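Local structure of phosphodiesterase (Candida albicans, 6CPU) at residues R375-I387 against R412-E426. The protein belongs to the 3'5'-cyclic nucleotide phosphodiesterase family of the HD clan, largely helical proteins, and here binds a zinc ion and a magnesium ion. Numbering follows the deposited sequence.
Sequences RSVLESYHASLFI and RSLIISSILATDMGE
Arg412, near the start of helix 411-421, crosses Ile387 of helix 377-394 in an antiparallel pair of the helical phosphodiesterase domain, the axes 8.6 Å apart and 153° between their directions. Ile387 CG2 lies 3.7 Å from Arg412 NE on its extended chain, while Ile416 CD1 covers one guanidinium face. Ile415 comes next: its CG2 meets the edge of the Phe386 ring and also touches Ile387 CD1; Val344 of helix 336-348 packs on both Ile415 and Phe386. With CG2 anti to the backbone N, Ile419 sets that methyl against Ala383 CB at 4.0 Å and sends CD1 to Phe386 CD2. Leu420 then lays CD2 beside the backbone of Glu379 and Ser380.

Past the helix the contact turns polar; the side chain of Thr422 lies about 6 Å from the bound zinc ion. The carboxylates of Glu379 and Asp423 stack, planes 19° apart, with OE1 of Glu379 3.7 Å from OD1 of Asp423; Asn358 donates to that Glu379 oxygen and, weakly, to that Asp423 oxygen, probably easing their repulsion. Two waters donate hydrogen bonds to Glu379 OE2. Asp423 OD1 also closes an Asx turn with Gly425 N. On the anti side of its other oxygen, OD2, Ser376 OG donates a 2.5 Å hydrogen bond, 28° out of the carboxylate plane.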
loop_
_atom_site.group_PDB
_atom_site.type_symbol
_atom_site.label_atom_id
_atom_site.label_comp_id
_atom_site.label_asym_id
_atom_site.label_seq_id
_atom_site.Cartn_x
_atom_site.Cartn_y
_atom_site.Cartn_z
ATOM N N ARG A 375 -20.985 0.188 -5.265
ATOM C CA ARG A 375 -20.908 0.404 -3.822
ATOM C C ARG A 375 -19.493 0.169 -3.303
ATOM O O ARG A 375 -18.989 -0.945 -3.391
ATOM C CB ARG A 375 -21.880 -0.519 -3.083
ATOM C CG ARG A 375 -23.341 -0.298 -3.436
ATOM C CD ARG A 375 -23.784 1.116 -3.092
ATOM N NE ARG A 375 -25.201 1.339 -3.364
ATOM C CZ ARG A 375 -26.202 1.006 -2.549
ATOM N NH1 ARG A 375 -25.966 0.406 -1.381
ATOM N NH2 ARG A 375 -27.458 1.272 -2.914
ATOM N N SER A 376 -18.864 1.216 -2.765
ATOM C CA SER A 376 -17.506 1.118 -2.183
ATOM C C SER A 376 -16.590 0.285 -3.061
ATOM O O SER A 376 -16.002 -0.684 -2.590
ATOM C CB SER A 376 -17.565 0.484 -0.783
ATOM O OG SER A 376 -18.347 1.253 0.106
ATOM N N VAL A 377 -16.462 0.676 -4.328
ATOM C CA VAL A 377 -15.887 -0.205 -5.363
ATOM C C VAL A 377 -14.426 -0.557 -5.053
ATOM O O VAL A 377 -14.083 -1.722 -4.885
ATOM C CB VAL A 377 -16.004 0.432 -6.766
ATOM C CG1 VAL A 377 -15.204 -0.339 -7.815
ATOM C CG2 VAL A 377 -17.472 0.551 -7.177
ATOM N N LEU A 378 -13.570 0.460 -4.969
ATOM C CA LEU A 378 -12.158 0.216 -4.744
ATOM C C LEU A 378 -11.903 -0.352 -3.357
ATOM O O LEU A 378 -11.082 -1.254 -3.210
ATOM C CB LEU A 378 -11.319 1.479 -5.007
ATOM C CG LEU A 378 -11.262 1.932 -6.464
ATOM C CD1 LEU A 378 -10.499 3.248 -6.607
ATOM C CD2 LEU A 378 -10.650 0.863 -7.366
ATOM N N GLU A 379 -12.651 0.105 -2.359
ATOM C CA GLU A 379 -12.436 -0.358 -0.991
ATOM C C GLU A 379 -12.835 -1.832 -0.829
ATOM O O GLU A 379 -12.220 -2.577 -0.053
ATOM C CB GLU A 379 -13.195 0.522 0.017
ATOM C CG GLU A 379 -12.704 1.969 0.083
ATOM C CD GLU A 379 -13.221 2.861 -1.043
ATOM O OE1 GLU A 379 -14.148 2.466 -1.791
ATOM O OE2 GLU A 379 -12.695 3.986 -1.197
ATOM N N SER A 380 -13.896 -2.238 -1.517
ATOM C CA SER A 380 -14.281 -3.647 -1.521
ATOM C C SER A 380 -13.166 -4.516 -2.108
ATOM O O SER A 380 -12.846 -5.576 -1.583
ATOM C CB SER A 380 -15.572 -3.846 -2.302
ATOM O OG SER A 380 -16.628 -3.077 -1.741
ATOM N N TYR A 381 -12.594 -4.043 -3.205
ATOM C CA TYR A 381 -11.459 -4.655 -3.880
ATOM C C TYR A 381 -10.234 -4.744 -2.949
ATOM O O TYR A 381 -9.655 -5.823 -2.763
ATOM C CB TYR A 381 -11.152 -3.855 -5.159
ATOM C CG TYR A 381 -9.934 -4.327 -5.915
ATOM C CD1 TYR A 381 -8.700 -3.656 -5.834
ATOM C CD2 TYR A 381 -10.022 -5.439 -6.730
ATOM C CE1 TYR A 381 -7.601 -4.113 -6.571
ATOM C CE2 TYR A 381 -8.942 -5.896 -7.438
ATOM C CZ TYR A 381 -7.747 -5.257 -7.361
ATOM O OH TYR A 381 -6.724 -5.822 -8.114
ATOM N N HIS A 382 -9.877 -3.641 -2.298
ATOM C CA HIS A 382 -8.736 -3.666 -1.381
ATOM C C HIS A 382 -8.943 -4.682 -0.260
ATOM O O HIS A 382 -8.036 -5.427 0.074
ATOM C CB HIS A 382 -8.448 -2.303 -0.717
ATOM C CG HIS A 382 -8.343 -1.160 -1.667
ATOM N ND1 HIS A 382 -7.618 -1.219 -2.835
ATOM C CD2 HIS A 382 -8.866 0.083 -1.608
ATOM C CE1 HIS A 382 -7.717 -0.066 -3.469
ATOM N NE2 HIS A 382 -8.470 0.740 -2.745
ATOM N N ALA A 383 -10.139 -4.713 0.316
ATOM C CA ALA A 383 -10.415 -5.606 1.449
ATOM C C ALA A 383 -10.332 -7.077 1.014
ATOM O O ALA A 383 -9.810 -7.943 1.717
ATOM C CB ALA A 383 -11.789 -5.308 2.025
ATOM N N SER A 384 -10.869 -7.353 -0.162
ATOM C CA SER A 384 -10.913 -8.721 -0.641
ATOM C C SER A 384 -9.499 -9.207 -0.951
ATOM O O SER A 384 -9.092 -10.302 -0.530
ATOM C CB SER A 384 -11.829 -8.828 -1.853
ATOM O OG SER A 384 -11.996 -10.195 -2.200
ATOM N N LEU A 385 -8.738 -8.392 -1.667
ATOM C CA LEU A 385 -7.325 -8.703 -1.907
ATOM C C LEU A 385 -6.498 -8.832 -0.646
ATOM O O LEU A 385 -5.725 -9.770 -0.504
ATOM C CB LEU A 385 -6.665 -7.647 -2.801
ATOM C CG LEU A 385 -6.512 -8.076 -4.245
ATOM C CD1 LEU A 385 -7.870 -8.270 -4.886
ATOM C CD2 LEU A 385 -5.670 -7.077 -5.027
ATOM N N PHE A 386 -6.591 -7.861 0.253
ATOM C CA PHE A 386 -5.710 -7.887 1.412
ATOM C C PHE A 386 -5.944 -9.131 2.264
ATOM O O PHE A 386 -4.988 -9.784 2.709
ATOM C CB PHE A 386 -5.865 -6.624 2.241
ATOM C CG PHE A 386 -4.864 -6.498 3.346
ATOM C CD1 PHE A 386 -3.492 -6.610 3.096
ATOM C CD2 PHE A 386 -5.279 -6.228 4.631
ATOM C CE1 PHE A 386 -2.571 -6.471 4.137
ATOM C CE2 PHE A 386 -4.365 -6.085 5.666
ATOM C CZ PHE A 386 -3.013 -6.197 5.416
ATOM N N ILE A 387 -7.207 -9.489 2.456
ATOM C CA ILE A 387 -7.515 -10.678 3.247
ATOM C C ILE A 387 -7.151 -11.945 2.483
ATOM O O ILE A 387 -6.466 -12.808 3.017
ATOM C CB ILE A 387 -9.002 -10.756 3.665
ATOM C CG1 ILE A 387 -9.422 -9.529 4.489
ATOM C CG2 ILE A 387 -9.270 -12.077 4.410
ATOM C CD1 ILE A 387 -8.582 -9.257 5.726
ATOM N N ARG A 412 -10.052 -10.655 11.223
ATOM C CA ARG A 412 -10.462 -10.611 9.808
ATOM C C ARG A 412 -11.617 -9.622 9.601
ATOM O O ARG A 412 -11.520 -8.685 8.804
ATOM C CB ARG A 412 -10.833 -12.021 9.305
ATOM C CG ARG A 412 -11.340 -12.049 7.869
ATOM C CD ARG A 412 -11.568 -13.438 7.325
ATOM N NE ARG A 412 -12.278 -13.368 6.047
ATOM C CZ ARG A 412 -13.596 -13.223 5.904
ATOM N NH1 ARG A 412 -14.390 -13.133 6.966
ATOM N NH2 ARG A 412 -14.125 -13.169 4.684
ATOM N N SER A 413 -12.701 -9.809 10.351
ATOM C CA SER A 413 -13.879 -8.937 10.253
ATOM C C SER A 413 -13.587 -7.494 10.629
ATOM O O SER A 413 -14.125 -6.577 10.021
ATOM C CB SER A 413 -15.022 -9.481 11.126
ATOM O OG SER A 413 -15.479 -10.714 10.618
ATOM N N LEU A 414 -12.729 -7.290 11.630
ATOM C CA LEU A 414 -12.360 -5.939 12.043
ATOM C C LEU A 414 -11.551 -5.245 10.955
ATOM O O LEU A 414 -11.774 -4.072 10.673
ATOM C CB LEU A 414 -11.573 -5.966 13.353
ATOM C CG LEU A 414 -11.075 -4.618 13.892
ATOM C CD1 LEU A 414 -12.205 -3.612 14.019
ATOM C CD2 LEU A 414 -10.380 -4.830 15.234
ATOM N N ILE A 415 -10.625 -5.981 10.341
ATOM C CA ILE A 415 -9.818 -5.425 9.248
ATOM C C ILE A 415 -10.706 -5.025 8.060
ATOM O O ILE A 415 -10.525 -3.938 7.486
ATOM C CB ILE A 415 -8.696 -6.398 8.829
ATOM C CG1 ILE A 415 -7.637 -6.471 9.939
ATOM C CG2 ILE A 415 -8.068 -5.946 7.510
ATOM C CD1 ILE A 415 -6.586 -7.545 9.763
ATOM N N ILE A 416 -11.660 -5.889 7.695
ATOM C CA ILE A 416 -12.598 -5.600 6.598
ATOM C C ILE A 416 -13.390 -4.334 6.904
ATOM O O ILE A 416 -13.502 -3.425 6.075
ATOM C CB ILE A 416 -13.572 -6.776 6.350
ATOM C CG1 ILE A 416 -12.793 -7.981 5.794
ATOM C CG2 ILE A 416 -14.710 -6.351 5.423
ATOM C CD1 ILE A 416 -13.556 -9.285 5.826
ATOM N N SER A 417 -13.940 -4.290 8.112
ATOM C CA SER A 417 -14.704 -3.135 8.562
ATOM C C SER A 417 -13.902 -1.837 8.413
ATOM O O SER A 417 -14.390 -0.850 7.862
ATOM C CB SER A 417 -15.142 -3.351 10.022
ATOM O OG SER A 417 -15.582 -2.141 10.593
ATOM N N SER A 418 -12.657 -1.848 8.875
ATOM C CA SER A 418 -11.829 -0.639 8.871
ATOM C C SER A 418 -11.447 -0.248 7.439
ATOM O O SER A 418 -11.496 0.931 7.072
ATOM C CB SER A 418 -10.591 -0.823 9.753
ATOM O OG SER A 418 -10.954 -1.300 11.056
ATOM N N ILE A 419 -11.112 -1.235 6.607
ATOM C CA ILE A 419 -10.813 -0.929 5.224
ATOM C C ILE A 419 -12.037 -0.357 4.508
ATOM O O ILE A 419 -11.924 0.658 3.800
ATOM C CB ILE A 419 -10.212 -2.147 4.483
ATOM C CG1 ILE A 419 -8.838 -2.468 5.087
ATOM C CG2 ILE A 419 -10.058 -1.823 3.004
ATOM C CD1 ILE A 419 -8.132 -3.668 4.478
ATOM N N LEU A 420 -13.202 -0.976 4.698
ATOM C CA LEU A 420 -14.433 -0.484 4.072
ATOM C C LEU A 420 -14.783 0.937 4.527
ATOM O O LEU A 420 -15.289 1.748 3.746
ATOM C CB LEU A 420 -15.596 -1.444 4.325
ATOM C CG LEU A 420 -15.526 -2.756 3.536
ATOM C CD1 LEU A 420 -16.701 -3.651 3.896
ATOM C CD2 LEU A 420 -15.485 -2.517 2.035
ATOM N N ALA A 421 -14.414 1.253 5.762
ATOM C CA ALA A 421 -14.668 2.572 6.334
ATOM C C ALA A 421 -13.946 3.722 5.626
ATOM O O ALA A 421 -14.359 4.878 5.764
ATOM C CB ALA A 421 -14.328 2.559 7.814
ATOM N N THR A 422 -12.890 3.432 4.857
ATOM C CA THR A 422 -12.150 4.492 4.160
ATOM C C THR A 422 -12.814 5.011 2.888
ATOM O O THR A 422 -12.280 5.908 2.257
ATOM C CB THR A 422 -10.701 4.080 3.820
ATOM O OG1 THR A 422 -10.714 2.996 2.880
ATOM C CG2 THR A 422 -9.963 3.656 5.086
ATOM N N ASP A 423 -13.954 4.434 2.513
ATOM C CA ASP A 423 -14.761 4.912 1.393
ATOM C C ASP A 423 -15.371 6.279 1.706
ATOM O O ASP A 423 -16.240 6.391 2.570
ATOM C CB ASP A 423 -15.880 3.907 1.094
ATOM C CG ASP A 423 -16.772 4.332 -0.069
ATOM O OD1 ASP A 423 -16.402 5.258 -0.812
ATOM O OD2 ASP A 423 -17.850 3.720 -0.237
ATOM N N MET A 424 -14.927 7.299 0.985
ATOM C CA MET A 424 -15.396 8.671 1.225
ATOM C C MET A 424 -16.848 8.900 0.807
ATOM O O MET A 424 -17.473 9.853 1.271
ATOM C CB MET A 424 -14.475 9.690 0.549
ATOM C CG MET A 424 -13.128 9.836 1.246
ATOM S SD MET A 424 -13.249 10.469 2.938
ATOM C CE MET A 424 -13.499 12.217 2.618
ATOM N N GLY A 425 -17.386 8.033 -0.050
ATOM C CA GLY A 425 -18.816 8.037 -0.344
ATOM C C GLY A 425 -19.682 7.676 0.855
ATOM O O GLY A 425 -20.897 7.876 0.821
ATOM N N GLU A 426 -19.069 7.129 1.907
ATOM C CA GLU A 426 -19.767 6.794 3.149
ATOM C C GLU A 426 -19.326 7.683 4.312
ATOM O O GLU A 426 -19.602 7.365 5.467
ATOM C CB GLU A 426 -19.496 5.339 3.531
ATOM C CG GLU A 426 -19.865 4.330 2.464
ATOM C CD GLU A 426 -21.346 4.332 2.169
ATOM O OE1 GLU A 426 -22.139 4.206 3.130
ATOM O OE2 GLU A 426 -21.707 4.466 0.978
HETATM O O HOH W 1 -20.289 3.573 -2.185
HETATM O O HOH W 2 -17.892 1.280 2.751
HETATM O O HOH W 3 -10.551 4.953 -0.003
HETATM O O HOH W 4 -13.218 6.726 -1.363
#